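Local coordinates for protein ethylbenzene dehydrogenase alpha-subunit (Aromatoleum aromaticum, PDB 2IVF) that carries molybdenum, two guanine-dinucleotide pterin cofactors and an iron-sulfur cluster as the alpha subunit of a dehydrogenase of the molybdopterin oxidoreductase family, at residues A[80-85]-A[653-658]; A[311-316]-A[412-417]; A[657-662]-A[673-678]. All coordinates share one frame; numbering follows the deposited sequence.

Interactions 1 and 3 adjoin the cofactors, whereas interaction 2 is helix packing far from them. Interaction 1 joins 80-85 to 653-658 and closes a loop of several hundred residues, inside which interaction 2, between helices 303-316 and 414-421, is nested. Interaction 3 pairs strands 659-661 and 670-676 directly downstream and shares Glu657 and Lys658 with interaction 1; their centres lie about 6 Å apart, and both touch MD1. Interaction 2 sits on the opposite side of the chain's centre, its centre about 49 Å from that of interaction 1 and about 53 Å from that of interaction 3, away from the cofactor site.

Interaction 1: residues A[80-85]-A[653-658]; sequences GSHLNI and AWYYEK. With MD1 (phosphoric acid 4-(2-amino-4-oxo-3,4,5,6,-tetrahydro-pteridin-6-yl)-2-hydroxy-3,4-dimercapto-but-3-en-yl ester guanylate ester), chain N; SF4 (iron/sulfur cluster), chain K.
His82 links Tyr656 to the iron-sulfur cluster, using one ring nitrogen for each. His82 ND1 binds an iron of the cluster, FE3, at 2.1 Å, while NE2 on the far side of the ring donates to Tyr656 OH over 2.8 Å, with the hydroxyl lying at the ring edge, close to the imidazole plane. Gripped at both nitrogens, the imidazole has its rotation fixed. Tyr656 OH is in turn bonded to Glu106, a second-shell carboxylate that would probably polarise the iron ligand through the phenol.

Packing centres on Tyr655. The backbone at His82-Leu83 passes over one face of its ring, Leu83 N 3.6 Å above the plane and over the centre; the opposite face carries Trp654 CD1 toward its rim. Leu83 slides past the phenol in the reverse direction, bringing CD2 to 3.4 Å from Tyr655 CD1. Asn84 crosses the ring at about a right angle, its CB 3.2 Å from Tyr655 OH.

Cofactor contacts finish the second segment. Tyr655 OH comes within 2.8 Å of MD1 N7 and is also hydrogen-bonded to His194 O, and Lys658 NZ donates to MD1 O6 over 2.9 Å. The lysine chain is extended beyond CG, and its ammonium also bonds Ala653 O and forms a salt bridge with Glu687. The contact thus touches both cluster and guanine.

It joins the loop between strands 76-80 and 94-99 to the loop between strands 648-651 and 659-661; helix 134-137 packs on Trp654 and Tyr656, and strand 670-676 on Ser81 and Leu83.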
loop_
_atom_site.group_PDB
_atom_site.type_symbol
_atom_site.label_atom_id
_atom_site.label_comp_id
_atom_site.label_asym_id
_atom_site.label_seq_id
_atom_site.Cartn_x
_atom_site.Cartn_y
_atom_site.Cartn_z
ATOM N N GLY A 80 11.482 -13.043 -8.439
ATOM C CA GLY A 80 10.498 -13.082 -7.387
ATOM C C GLY A 80 9.311 -12.190 -7.668
ATOM O O GLY A 80 9.322 -11.339 -8.540
ATOM N N SER A 81 8.258 -12.475 -6.925
ATOM C CA SER A 81 7.068 -11.666 -6.860
ATOM C C SER A 81 6.392 -12.008 -5.526
ATOM O O SER A 81 6.973 -12.747 -4.701
ATOM C CB SER A 81 6.122 -11.897 -8.050
ATOM O OG SER A 81 5.210 -10.826 -8.152
ATOM N N HIS A 82 5.204 -11.451 -5.300
ATOM C CA HIS A 82 4.472 -11.574 -4.029
ATOM C C HIS A 82 3.099 -12.220 -4.271
ATOM O O HIS A 82 2.439 -11.891 -5.232
ATOM C CB HIS A 82 4.419 -10.172 -3.415
ATOM C CG HIS A 82 5.709 -9.419 -3.593
ATOM N ND1 HIS A 82 5.868 -8.362 -4.477
ATOM C CD2 HIS A 82 6.945 -9.684 -3.108
ATOM C CE1 HIS A 82 7.135 -7.988 -4.491
ATOM N NE2 HIS A 82 7.806 -8.755 -3.646
ATOM N N LEU A 83 2.706 -13.176 -3.428
ATOM C CA LEU A 83 1.497 -13.946 -3.678
ATOM C C LEU A 83 0.289 -13.359 -2.956
ATOM O O LEU A 83 -0.831 -13.706 -3.287
ATOM C CB LEU A 83 1.723 -15.402 -3.308
ATOM C CG LEU A 83 2.747 -16.146 -4.186
ATOM C CD1 LEU A 83 2.716 -15.746 -5.665
ATOM C CD2 LEU A 83 4.137 -15.925 -3.653
ATOM N N ASN A 84 0.538 -12.438 -2.021
ATOM C CA ASN A 84 -0.500 -11.610 -1.408
ATOM C C ASN A 84 -1.408 -11.069 -2.467
ATOM O O ASN A 84 -0.982 -10.704 -3.511
ATOM C CB ASN A 84 0.047 -10.511 -0.450
ATOM C CG ASN A 84 1.078 -9.570 -1.052
ATOM O OD1 ASN A 84 1.934 -9.020 -0.312
ATOM N ND2 ASN A 84 1.024 -9.347 -2.382
ATOM N N ILE A 85 -2.706 -11.126 -2.219
ATOM C CA ILE A 85 -3.631 -10.654 -3.227
ATOM C C ILE A 85 -3.801 -9.136 -3.187
ATOM O O ILE A 85 -4.745 -8.589 -2.636
ATOM C CB ILE A 85 -4.983 -11.420 -3.203
ATOM C CG1 ILE A 85 -4.738 -12.915 -3.446
ATOM C CG2 ILE A 85 -5.906 -10.868 -4.292
ATOM C CD1 ILE A 85 -3.925 -13.243 -4.787
ATOM N N ALA A 653 6.545 -21.127 4.772
ATOM C CA ALA A 653 7.487 -20.466 3.918
ATOM C C ALA A 653 6.771 -19.248 3.326
ATOM O O ALA A 653 5.572 -19.297 3.071
ATOM C CB ALA A 653 7.950 -21.449 2.835
ATOM N N TRP A 654 7.479 -18.138 3.127
ATOM C CA TRP A 654 6.841 -16.930 2.612
ATOM C C TRP A 654 7.296 -16.671 1.160
ATOM O O TRP A 654 7.885 -17.526 0.511
ATOM C CB TRP A 654 7.196 -15.736 3.528
ATOM C CG TRP A 654 6.087 -14.785 3.798
ATOM C CD1 TRP A 654 4.912 -14.666 3.114
ATOM C CD2 TRP A 654 6.042 -13.802 4.836
ATOM N NE1 TRP A 654 4.137 -13.703 3.666
ATOM C CE2 TRP A 654 4.793 -13.165 4.744
ATOM C CE3 TRP A 654 6.932 -13.415 5.856
ATOM C CZ2 TRP A 654 4.413 -12.133 5.599
ATOM C CZ3 TRP A 654 6.556 -12.376 6.714
ATOM C CH2 TRP A 654 5.302 -11.766 6.588
ATOM N N TYR A 655 7.059 -15.468 0.658
ATOM C CA TYR A 655 7.389 -15.164 -0.743
ATOM C C TYR A 655 8.898 -15.186 -0.887
ATOM O O TYR A 655 9.640 -14.767 0.022
ATOM C CB TYR A 655 6.788 -13.829 -1.236
ATOM C CG TYR A 655 5.397 -13.583 -0.702
ATOM C CD1 TYR A 655 4.501 -14.639 -0.476
ATOM C CD2 TYR A 655 4.991 -12.303 -0.365
ATOM C CE1 TYR A 655 3.256 -14.407 0.040
ATOM C CE2 TYR A 655 3.755 -12.070 0.154
ATOM C CZ TYR A 655 2.907 -13.103 0.362
ATOM O OH TYR A 655 1.727 -12.823 0.902
ATOM N N TYR A 656 9.338 -15.715 -2.022
ATOM C CA TYR A 656 10.769 -15.894 -2.358
ATOM C C TYR A 656 11.365 -17.132 -1.734
ATOM O O TYR A 656 12.527 -17.479 -2.015
ATOM C CB TYR A 656 11.676 -14.744 -1.938
ATOM C CG TYR A 656 11.316 -13.322 -2.286
ATOM C CD1 TYR A 656 10.379 -13.005 -3.276
ATOM C CD2 TYR A 656 11.965 -12.276 -1.623
ATOM C CE1 TYR A 656 10.066 -11.681 -3.563
ATOM C CE2 TYR A 656 11.672 -10.970 -1.881
ATOM C CZ TYR A 656 10.728 -10.657 -2.881
ATOM O OH TYR A 656 10.448 -9.352 -3.155
ATOM N N GLU A 657 10.602 -17.816 -0.896
ATOM C CA GLU A 657 11.121 -18.959 -0.106
ATOM C C GLU A 657 10.487 -20.278 -0.522
ATOM O O GLU A 657 10.714 -21.328 0.106
ATOM C CB GLU A 657 10.849 -18.755 1.367
ATOM C CG GLU A 657 11.565 -17.559 1.991
ATOM C CD GLU A 657 11.249 -17.384 3.463
ATOM O OE1 GLU A 657 10.200 -17.884 3.900
ATOM O OE2 GLU A 657 12.050 -16.734 4.183
ATOM N N LYS A 658 9.677 -20.207 -1.580
ATOM C CA LYS A 658 8.972 -21.349 -2.144
ATOM C C LYS A 658 8.583 -21.042 -3.573
ATOM O O LYS A 658 8.263 -19.904 -3.934
ATOM C CB LYS A 658 7.729 -21.666 -1.334
ATOM C CG LYS A 658 6.682 -20.574 -1.350
ATOM C CD LYS A 658 5.648 -20.805 -0.195
ATOM C CE LYS A 658 4.718 -19.611 -0.197
ATOM N NZ LYS A 658 3.818 -19.578 0.995
HETATM P PB MD1 N . -7.681 -11.824 4.848
HETATM O O3B MD1 N . -6.366 -10.974 5.070
HETATM O O1B MD1 N . -7.439 -12.702 3.673
HETATM O O2B MD1 N . -8.260 -12.326 6.114
HETATM O O3A MD1 N . -8.692 -10.697 4.374
HETATM C C10 MD1 N . -8.867 -10.333 2.988
HETATM C C11 MD1 N . -9.775 -9.115 3.040
HETATM O O11 MD1 N . -8.871 -8.024 3.425
HETATM C C12 MD1 N . -10.328 -8.815 1.673
HETATM S S12 MD1 N . -9.645 -9.485 0.255
HETATM C C13 MD1 N . -11.364 -7.932 1.503
HETATM S S13 MD1 N . -11.971 -7.533 -0.020
HETATM C C14 MD1 N . -12.052 -7.280 2.641
HETATM N N15 MD1 N . -12.032 -5.859 2.727
HETATM C C16 MD1 N . -12.537 -5.203 3.819
HETATM C C15 MD1 N . -12.588 -3.823 3.764
HETATM O O14 MD1 N . -12.198 -3.189 2.747
HETATM N N17 MD1 N . -13.019 -3.223 4.902
HETATM C C17 MD1 N . -13.448 -3.958 6.008
HETATM N N16 MD1 N . -13.874 -3.264 7.054
HETATM N N18 MD1 N . -13.429 -5.300 6.006
HETATM C C20 MD1 N . -12.988 -5.918 4.931
HETATM N N8 MD1 N . -13.015 -7.276 4.903
HETATM C C7 MD1 N . -12.498 -8.088 3.835
HETATM P PA MD1 N . -5.248 -10.957 6.228
HETATM O O1A MD1 N . -4.029 -10.391 5.575
HETATM O O2A MD1 N . -5.804 -10.216 7.382
HETATM O "O5'" MD1 N . -5.007 -12.461 6.645
HETATM C "C5'" MD1 N . -4.321 -13.275 5.702
HETATM C "C4'" MD1 N . -3.214 -13.981 6.371
HETATM O "O4'" MD1 N . -2.524 -14.612 5.299
HETATM C "C1'" MD1 N . -1.169 -14.687 5.746
HETATM N N9 MD1 N . -0.189 -14.920 4.677
HETATM C C4 MD1 N . 0.401 -16.090 4.478
HETATM N N3 MD1 N . 0.239 -17.262 5.137
HETATM C C2 MD1 N . 0.928 -18.340 4.765
HETATM N N2 MD1 N . 0.761 -19.525 5.410
HETATM N N1 MD1 N . 1.861 -18.199 3.756
HETATM C C6 MD1 N . 2.077 -17.041 3.049
HETATM O O6 MD1 N . 2.884 -17.042 2.119
HETATM C C5 MD1 N . 1.306 -15.927 3.416
HETATM N N7 MD1 N . 1.235 -14.663 3.015
HETATM C C8 MD1 N . 0.316 -14.067 3.781
HETATM C "C2'" MD1 N . -0.902 -13.332 6.393
HETATM O "O2'" MD1 N . 0.173 -13.354 7.364
HETATM C "C3'" MD1 N . -2.264 -12.949 6.989
HETATM O "O3'" MD1 N . -2.281 -13.070 8.436
HETATM FE FE1 SF4 K . 3.121 -4.794 -4.796
HETATM FE FE2 SF4 K . 3.327 -5.898 -7.268
HETATM FE FE3 SF4 K . 4.117 -7.300 -5.144
HETATM FE FE4 SF4 K . 1.446 -6.810 -5.537
HETATM S S1 SF4 K . 2.765 -8.135 -6.812
HETATM S S2 SF4 K . 2.666 -6.617 -3.534
HETATM S S3 SF4 K . 1.577 -4.739 -6.498
HETATM S S4 SF4 K . 5.083 -5.351 -5.903
#

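Interaction 2: residues A[311-316]-A[412-417]; sequences SQVMID and YTPEKA
Gln312 does most of the touching between helix 303-316 and the start of helix 414-421, lying along the turn that leads into the second helix. Its CG stands opposite the backbone N (chi1 -166°), and the chain then bends at chi2 (-82°), which carries the amide alongside Thr413, the two side chains pointing the same way. The close part lies at the base and along the flank of this glutamine. CB rests 3.3 Å from Tyr412 O, a carbonyl buried here without a partner in the model, and NE2 approaches Pro414 CD, also at 3.3 Å, with the amide chain crossing the proline at about a right angle. Deeper in, Val313 CG2 meets Pro414 CG at 3.7 Å, and Pro414 continues into Val425 and Ile428 of helix 425-437.

Toward solvent the fit is looser. Gln312 OE1 stays 3.9 Å from Thr413 CG2, and both residues are partly exposed, with Asp316, Glu415 and Lys416 beyond them at the surface. Thr413 turns its hydroxyl to its own helix instead: OG1 takes a weak N-cap bond from Lys416 N at 3.3 Å, while Glu415 forms a salt bridge with Arg429.

No hydrogen bond crosses between the two segments. Cohesion therefore rests on van der Waals contact and burial, with the glutamine serving here through its carbon chain and the flank of its amide.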
loop_
_atom_site.group_PDB
_atom_site.type_symbol
_atom_site.label_atom_id
_atom_site.label_comp_id
_atom_site.label_asym_id
_atom_site.label_seq_id
_atom_site.Cartn_x
_atom_site.Cartn_y
_atom_site.Cartn_z
ATOM N N SER A 311 -28.806 9.223 -16.061
ATOM C CA SER A 311 -29.681 8.552 -16.997
ATOM C C SER A 311 -30.853 9.428 -17.348
ATOM O O SER A 311 -31.286 9.452 -18.498
ATOM C CB SER A 311 -30.185 7.256 -16.404
ATOM O OG SER A 311 -29.098 6.413 -16.077
ATOM N N GLN A 312 -31.399 10.139 -16.349
ATOM C CA GLN A 312 -32.503 11.032 -16.578
ATOM C C GLN A 312 -32.102 12.128 -17.546
ATOM O O GLN A 312 -32.869 12.491 -18.429
ATOM C CB GLN A 312 -33.007 11.634 -15.272
ATOM C CG GLN A 312 -34.367 12.309 -15.383
ATOM C CD GLN A 312 -34.360 13.740 -15.926
ATOM O OE1 GLN A 312 -35.412 14.237 -16.345
ATOM N NE2 GLN A 312 -33.196 14.391 -15.942
ATOM N N VAL A 313 -30.885 12.616 -17.406
ATOM C CA VAL A 313 -30.362 13.634 -18.318
ATOM C C VAL A 313 -30.337 13.143 -19.762
ATOM O O VAL A 313 -30.860 13.811 -20.662
ATOM C CB VAL A 313 -29.004 14.131 -17.866
ATOM C CG1 VAL A 313 -28.304 14.981 -18.979
ATOM C CG2 VAL A 313 -29.142 14.919 -16.597
ATOM N N MET A 314 -29.747 11.966 -19.979
ATOM C CA MET A 314 -29.624 11.410 -21.295
ATOM C C MET A 314 -30.965 11.092 -21.895
ATOM O O MET A 314 -31.137 11.225 -23.097
ATOM C CB MET A 314 -28.782 10.131 -21.270
ATOM C CG MET A 314 -27.362 10.328 -20.837
ATOM S SD MET A 314 -26.363 8.840 -21.101
ATOM C CE MET A 314 -26.559 8.027 -19.537
ATOM N N ILE A 315 -31.914 10.655 -21.081
ATOM C CA ILE A 315 -33.246 10.370 -21.623
ATOM C C ILE A 315 -33.960 11.685 -21.933
ATOM O O ILE A 315 -34.419 11.894 -23.056
ATOM C CB ILE A 315 -34.036 9.415 -20.696
ATOM C CG1 ILE A 315 -33.376 8.019 -20.758
ATOM C CG2 ILE A 315 -35.549 9.366 -21.062
ATOM C CD1 ILE A 315 -33.921 7.031 -19.769
ATOM N N ASP A 316 -34.019 12.587 -20.965
ATOM C CA ASP A 316 -34.761 13.824 -21.129
ATOM C C ASP A 316 -34.229 14.695 -22.289
ATOM O O ASP A 316 -35.000 15.336 -23.007
ATOM C CB ASP A 316 -34.684 14.594 -19.819
ATOM C CG ASP A 316 -35.661 15.734 -19.746
ATOM O OD1 ASP A 316 -36.820 15.566 -20.171
ATOM O OD2 ASP A 316 -35.272 16.797 -19.226
ATOM N N TYR A 412 -35.643 11.557 -10.240
ATOM C CA TYR A 412 -34.197 11.650 -10.363
ATOM C C TYR A 412 -33.827 12.693 -11.414
ATOM O O TYR A 412 -32.843 12.564 -12.111
ATOM C CB TYR A 412 -33.570 10.271 -10.691
ATOM C CG TYR A 412 -33.810 9.273 -9.603
ATOM C CD1 TYR A 412 -32.951 9.202 -8.505
ATOM C CD2 TYR A 412 -34.927 8.429 -9.626
ATOM C CE1 TYR A 412 -33.206 8.336 -7.454
ATOM C CE2 TYR A 412 -35.164 7.520 -8.590
ATOM C CZ TYR A 412 -34.294 7.490 -7.514
ATOM O OH TYR A 412 -34.531 6.641 -6.459
ATOM N N THR A 413 -34.623 13.741 -11.525
ATOM C CA THR A 413 -34.180 14.896 -12.280
ATOM C C THR A 413 -32.897 15.361 -11.574
ATOM O O THR A 413 -32.646 15.020 -10.420
ATOM C CB THR A 413 -35.242 16.006 -12.268
ATOM O OG1 THR A 413 -35.429 16.454 -10.908
ATOM C CG2 THR A 413 -36.586 15.475 -12.859
ATOM N N PRO A 414 -32.048 16.093 -12.267
ATOM C CA PRO A 414 -30.818 16.505 -11.596
ATOM C C PRO A 414 -31.005 17.241 -10.272
ATOM O O PRO A 414 -30.249 17.033 -9.343
ATOM C CB PRO A 414 -30.154 17.406 -12.635
ATOM C CG PRO A 414 -30.653 16.913 -13.923
ATOM C CD PRO A 414 -32.083 16.533 -13.667
ATOM N N GLU A 415 -31.986 18.116 -10.203
ATOM C CA GLU A 415 -32.332 18.790 -8.974
ATOM C C GLU A 415 -32.669 17.770 -7.898
ATOM O O GLU A 415 -32.167 17.839 -6.789
ATOM C CB GLU A 415 -33.530 19.717 -9.206
ATOM C CG GLU A 415 -33.225 20.914 -10.117
ATOM C CD GLU A 415 -33.178 20.586 -11.622
ATOM O OE1 GLU A 415 -33.603 19.481 -12.056
ATOM O OE2 GLU A 415 -32.709 21.469 -12.372
ATOM N N LYS A 416 -33.519 16.801 -8.225
ATOM C CA LYS A 416 -33.910 15.796 -7.229
ATOM C C LYS A 416 -32.793 14.821 -6.883
ATOM O O LYS A 416 -32.581 14.506 -5.709
ATOM C CB LYS A 416 -35.132 15.055 -7.733
ATOM C CG LYS A 416 -36.301 15.952 -7.803
ATOM C CD LYS A 416 -37.531 15.204 -8.273
ATOM C CE LYS A 416 -38.673 16.146 -8.597
ATOM N NZ LYS A 416 -39.877 15.371 -9.056
ATOM N N ALA A 417 -32.033 14.384 -7.890
ATOM C CA ALA A 417 -30.936 13.455 -7.685
ATOM C C ALA A 417 -29.885 14.159 -6.819
ATOM O O ALA A 417 -29.339 13.567 -5.897
ATOM C CB ALA A 417 -30.338 13.053 -9.002
#

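Interaction 3: residues A[657-662]-A[673-678]; sequences EKHEMT and FVDRSV. With MD1 (phosphoric acid 4-(2-amino-4-oxo-3,4,5,6,-tetrahydro-pteridin-6-yl)-2-hydroxy-3,4-dimercapto-but-3-en-yl ester guanylate ester), chain N.
His659 and Arg676 lie across the open end of an antiparallel beta hairpin made by strands 659-661 and 670-676, whose axes run 4.7 Å apart. The aliphatic part of the arginine sits over the imidazole: CB is 3.8 Å from the ring centroid and 19° off the normal, a CH-pi contact displaced toward the rim. The chain is extended from CG to NE, and the guanidinium ends up tilted only 17° from the imidazole plane. Asp675 instead runs beside His659 and points the same way, with ring and carboxylate planes 47° apart; a water at the ring edge bridges His659 NE2 and Asp675 OD1, while the strongest polar partner of the carboxylate is Asn78, outside the two segments. Phe673 approaches another part of the imidazole edge through CZ.

Glu660 and Val674 form the hydrogen-bonded pair, each backbone N-H donating to the other's carbonyl O at 2.9 Å. Their side chains share one face, where CB meets CB, while Met661 and Phe673 lie on the other face and pack against Leu740 of helix 736-749. Past CB, Glu660 leads away: its chain bends at chi2, and OE1 accepts from Met661 N on its anti lone pair, with Ser197 and Ile198 also binding the carboxylate.

Near the corner of the chain at 658, Glu657 CG packs on Val678 CG2. A second water spans the strands there, donating to Glu657 O at 2.7 Å and accepting from Arg676 NE at 3.0 Å, in the guanidinium plane.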
loop_
_atom_site.group_PDB
_atom_site.type_symbol
_atom_site.label_atom_id
_atom_site.label_comp_id
_atom_site.label_asym_id
_atom_site.label_seq_id
_atom_site.Cartn_x
_atom_site.Cartn_y
_atom_site.Cartn_z
ATOM N N GLU A 657 10.602 -17.816 -0.896
ATOM C CA GLU A 657 11.121 -18.959 -0.106
ATOM C C GLU A 657 10.487 -20.278 -0.522
ATOM O O GLU A 657 10.714 -21.328 0.106
ATOM C CB GLU A 657 10.849 -18.755 1.367
ATOM C CG GLU A 657 11.565 -17.559 1.991
ATOM C CD GLU A 657 11.249 -17.384 3.463
ATOM O OE1 GLU A 657 10.200 -17.884 3.900
ATOM O OE2 GLU A 657 12.050 -16.734 4.183
ATOM N N LYS A 658 9.677 -20.207 -1.580
ATOM C CA LYS A 658 8.972 -21.349 -2.144
ATOM C C LYS A 658 8.583 -21.042 -3.573
ATOM O O LYS A 658 8.263 -19.904 -3.934
ATOM C CB LYS A 658 7.729 -21.666 -1.334
ATOM C CG LYS A 658 6.682 -20.574 -1.350
ATOM C CD LYS A 658 5.648 -20.805 -0.195
ATOM C CE LYS A 658 4.718 -19.611 -0.197
ATOM N NZ LYS A 658 3.818 -19.578 0.995
ATOM N N HIS A 659 8.630 -22.057 -4.425
ATOM C CA HIS A 659 8.253 -21.832 -5.840
ATOM C C HIS A 659 6.759 -21.529 -5.898
ATOM O O HIS A 659 5.948 -22.159 -5.178
ATOM C CB HIS A 659 8.521 -23.042 -6.677
ATOM C CG HIS A 659 9.933 -23.510 -6.632
ATOM N ND1 HIS A 659 10.400 -24.359 -5.651
ATOM C CD2 HIS A 659 10.978 -23.268 -7.456
ATOM C CE1 HIS A 659 11.680 -24.605 -5.862
ATOM N NE2 HIS A 659 12.054 -23.972 -6.962
ATOM N N GLU A 660 6.405 -20.545 -6.724
ATOM C CA GLU A 660 5.008 -20.172 -6.920
ATOM C C GLU A 660 4.820 -19.448 -8.226
ATOM O O GLU A 660 5.763 -19.193 -8.970
ATOM C CB GLU A 660 4.544 -19.269 -5.753
ATOM C CG GLU A 660 3.747 -19.967 -4.669
ATOM C CD GLU A 660 2.364 -20.381 -5.148
ATOM O OE1 GLU A 660 2.017 -20.045 -6.300
ATOM O OE2 GLU A 660 1.633 -21.036 -4.382
ATOM N N MET A 661 3.561 -19.130 -8.512
ATOM C CA MET A 661 3.237 -18.320 -9.653
ATOM C C MET A 661 2.180 -17.352 -9.191
ATOM O O MET A 661 1.314 -17.748 -8.410
ATOM C CB MET A 661 2.627 -19.205 -10.696
ATOM C CG MET A 661 2.414 -18.595 -12.001
ATOM S SD MET A 661 2.071 -19.967 -13.146
ATOM C CE MET A 661 0.590 -20.591 -12.430
ATOM N N THR A 662 2.232 -16.111 -9.666
ATOM C CA THR A 662 1.209 -15.144 -9.295
ATOM C C THR A 662 -0.149 -15.516 -9.925
ATOM O O THR A 662 -0.247 -16.445 -10.705
ATOM C CB THR A 662 1.625 -13.771 -9.714
ATOM O OG1 THR A 662 1.874 -13.782 -11.118
ATOM C CG2 THR A 662 2.897 -13.368 -8.983
ATOM N N PHE A 673 6.635 -15.765 -12.308
ATOM C CA PHE A 673 7.329 -16.812 -11.578
ATOM C C PHE A 673 7.945 -16.323 -10.277
ATOM O O PHE A 673 8.528 -15.235 -10.199
ATOM C CB PHE A 673 8.424 -17.379 -12.475
ATOM C CG PHE A 673 9.277 -18.421 -11.829
ATOM C CD1 PHE A 673 8.721 -19.588 -11.353
ATOM C CD2 PHE A 673 10.630 -18.250 -11.727
ATOM C CE1 PHE A 673 9.537 -20.603 -10.757
ATOM C CE2 PHE A 673 11.448 -19.240 -11.172
ATOM C CZ PHE A 673 10.894 -20.420 -10.686
ATOM N N VAL A 674 7.788 -17.129 -9.229
ATOM C CA VAL A 674 8.391 -16.825 -7.975
ATOM C C VAL A 674 9.299 -17.995 -7.650
ATOM O O VAL A 674 8.847 -19.109 -7.421
ATOM C CB VAL A 674 7.372 -16.586 -6.847
ATOM C CG1 VAL A 674 8.119 -16.262 -5.530
ATOM C CG2 VAL A 674 6.346 -15.482 -7.180
ATOM N N ASP A 675 10.593 -17.723 -7.645
ATOM C CA ASP A 675 11.557 -18.736 -7.372
ATOM C C ASP A 675 11.672 -18.975 -5.867
ATOM O O ASP A 675 11.294 -18.139 -5.040
ATOM C CB ASP A 675 12.937 -18.358 -7.953
ATOM C CG ASP A 675 13.785 -19.570 -8.328
ATOM O OD1 ASP A 675 13.453 -20.738 -8.006
ATOM O OD2 ASP A 675 14.848 -19.350 -8.950
ATOM N N ARG A 676 12.236 -20.118 -5.539
ATOM C CA ARG A 676 12.747 -20.342 -4.204
ATOM C C ARG A 676 14.181 -19.735 -4.170
ATOM O O ARG A 676 15.148 -20.404 -4.469
ATOM C CB ARG A 676 12.709 -21.833 -3.912
ATOM C CG ARG A 676 13.078 -22.229 -2.488
ATOM C CD ARG A 676 13.017 -23.742 -2.359
ATOM N NE ARG A 676 13.205 -24.237 -1.002
ATOM C CZ ARG A 676 14.384 -24.572 -0.457
ATOM N NH1 ARG A 676 15.524 -24.426 -1.122
ATOM N NH2 ARG A 676 14.422 -25.038 0.771
ATOM N N SER A 677 14.293 -18.465 -3.808
ATOM C CA SER A 677 15.580 -17.754 -3.773
ATOM C C SER A 677 16.427 -18.190 -2.603
ATOM O O SER A 677 17.619 -18.337 -2.739
ATOM C CB SER A 677 15.377 -16.236 -3.708
ATOM O OG SER A 677 14.855 -15.738 -4.912
ATOM N N VAL A 678 15.780 -18.468 -1.484
ATOM C CA VAL A 678 16.439 -18.889 -0.250
ATOM C C VAL A 678 15.545 -19.924 0.409
ATOM O O VAL A 678 14.340 -19.956 0.121
ATOM C CB VAL A 678 16.608 -17.698 0.713
ATOM C CG1 VAL A 678 17.580 -16.644 0.138
ATOM C CG2 VAL A 678 15.246 -17.100 1.003
HETATM P PB MD1 N . -7.681 -11.824 4.848
HETATM O O3B MD1 N . -6.366 -10.974 5.070
HETATM O O1B MD1 N . -7.439 -12.702 3.673
HETATM O O2B MD1 N . -8.260 -12.326 6.114
HETATM O O3A MD1 N . -8.692 -10.697 4.374
HETATM C C10 MD1 N . -8.867 -10.333 2.988
HETATM C C11 MD1 N . -9.775 -9.115 3.040
HETATM O O11 MD1 N . -8.871 -8.024 3.425
HETATM C C12 MD1 N . -10.328 -8.815 1.673
HETATM S S12 MD1 N . -9.645 -9.485 0.255
HETATM C C13 MD1 N . -11.364 -7.932 1.503
HETATM S S13 MD1 N . -11.971 -7.533 -0.020
HETATM C C14 MD1 N . -12.052 -7.280 2.641
HETATM N N15 MD1 N . -12.032 -5.859 2.727
HETATM C C16 MD1 N . -12.537 -5.203 3.819
HETATM C C15 MD1 N . -12.588 -3.823 3.764
HETATM O O14 MD1 N . -12.198 -3.189 2.747
HETATM N N17 MD1 N . -13.019 -3.223 4.902
HETATM C C17 MD1 N . -13.448 -3.958 6.008
HETATM N N16 MD1 N . -13.874 -3.264 7.054
HETATM N N18 MD1 N . -13.429 -5.300 6.006
HETATM C C20 MD1 N . -12.988 -5.918 4.931
HETATM N N8 MD1 N . -13.015 -7.276 4.903
HETATM C C7 MD1 N . -12.498 -8.088 3.835
HETATM P PA MD1 N . -5.248 -10.957 6.228
HETATM O O1A MD1 N . -4.029 -10.391 5.575
HETATM O O2A MD1 N . -5.804 -10.216 7.382
HETATM O "O5'" MD1 N . -5.007 -12.461 6.645
HETATM C "C5'" MD1 N . -4.321 -13.275 5.702
HETATM C "C4'" MD1 N . -3.214 -13.981 6.371
HETATM O "O4'" MD1 N . -2.524 -14.612 5.299
HETATM C "C1'" MD1 N . -1.169 -14.687 5.746
HETATM N N9 MD1 N . -0.189 -14.920 4.677
HETATM C C4 MD1 N . 0.401 -16.090 4.478
HETATM N N3 MD1 N . 0.239 -17.262 5.137
HETATM C C2 MD1 N . 0.928 -18.340 4.765
HETATM N N2 MD1 N . 0.761 -19.525 5.410
HETATM N N1 MD1 N . 1.861 -18.199 3.756
HETATM C C6 MD1 N . 2.077 -17.041 3.049
HETATM O O6 MD1 N . 2.884 -17.042 2.119
HETATM C C5 MD1 N . 1.306 -15.927 3.416
HETATM N N7 MD1 N . 1.235 -14.663 3.015
HETATM C C8 MD1 N . 0.316 -14.067 3.781
HETATM C "C2'" MD1 N . -0.902 -13.332 6.393
HETATM O "O2'" MD1 N . 0.173 -13.354 7.364
HETATM C "C3'" MD1 N . -2.264 -12.949 6.989
HETATM O "O3'" MD1 N . -2.281 -13.070 8.436
HETATM O O HOH W 1 10.374 -24.028 -0.017
HETATM O O HOH W 2 14.361 -23.127 -8.681
#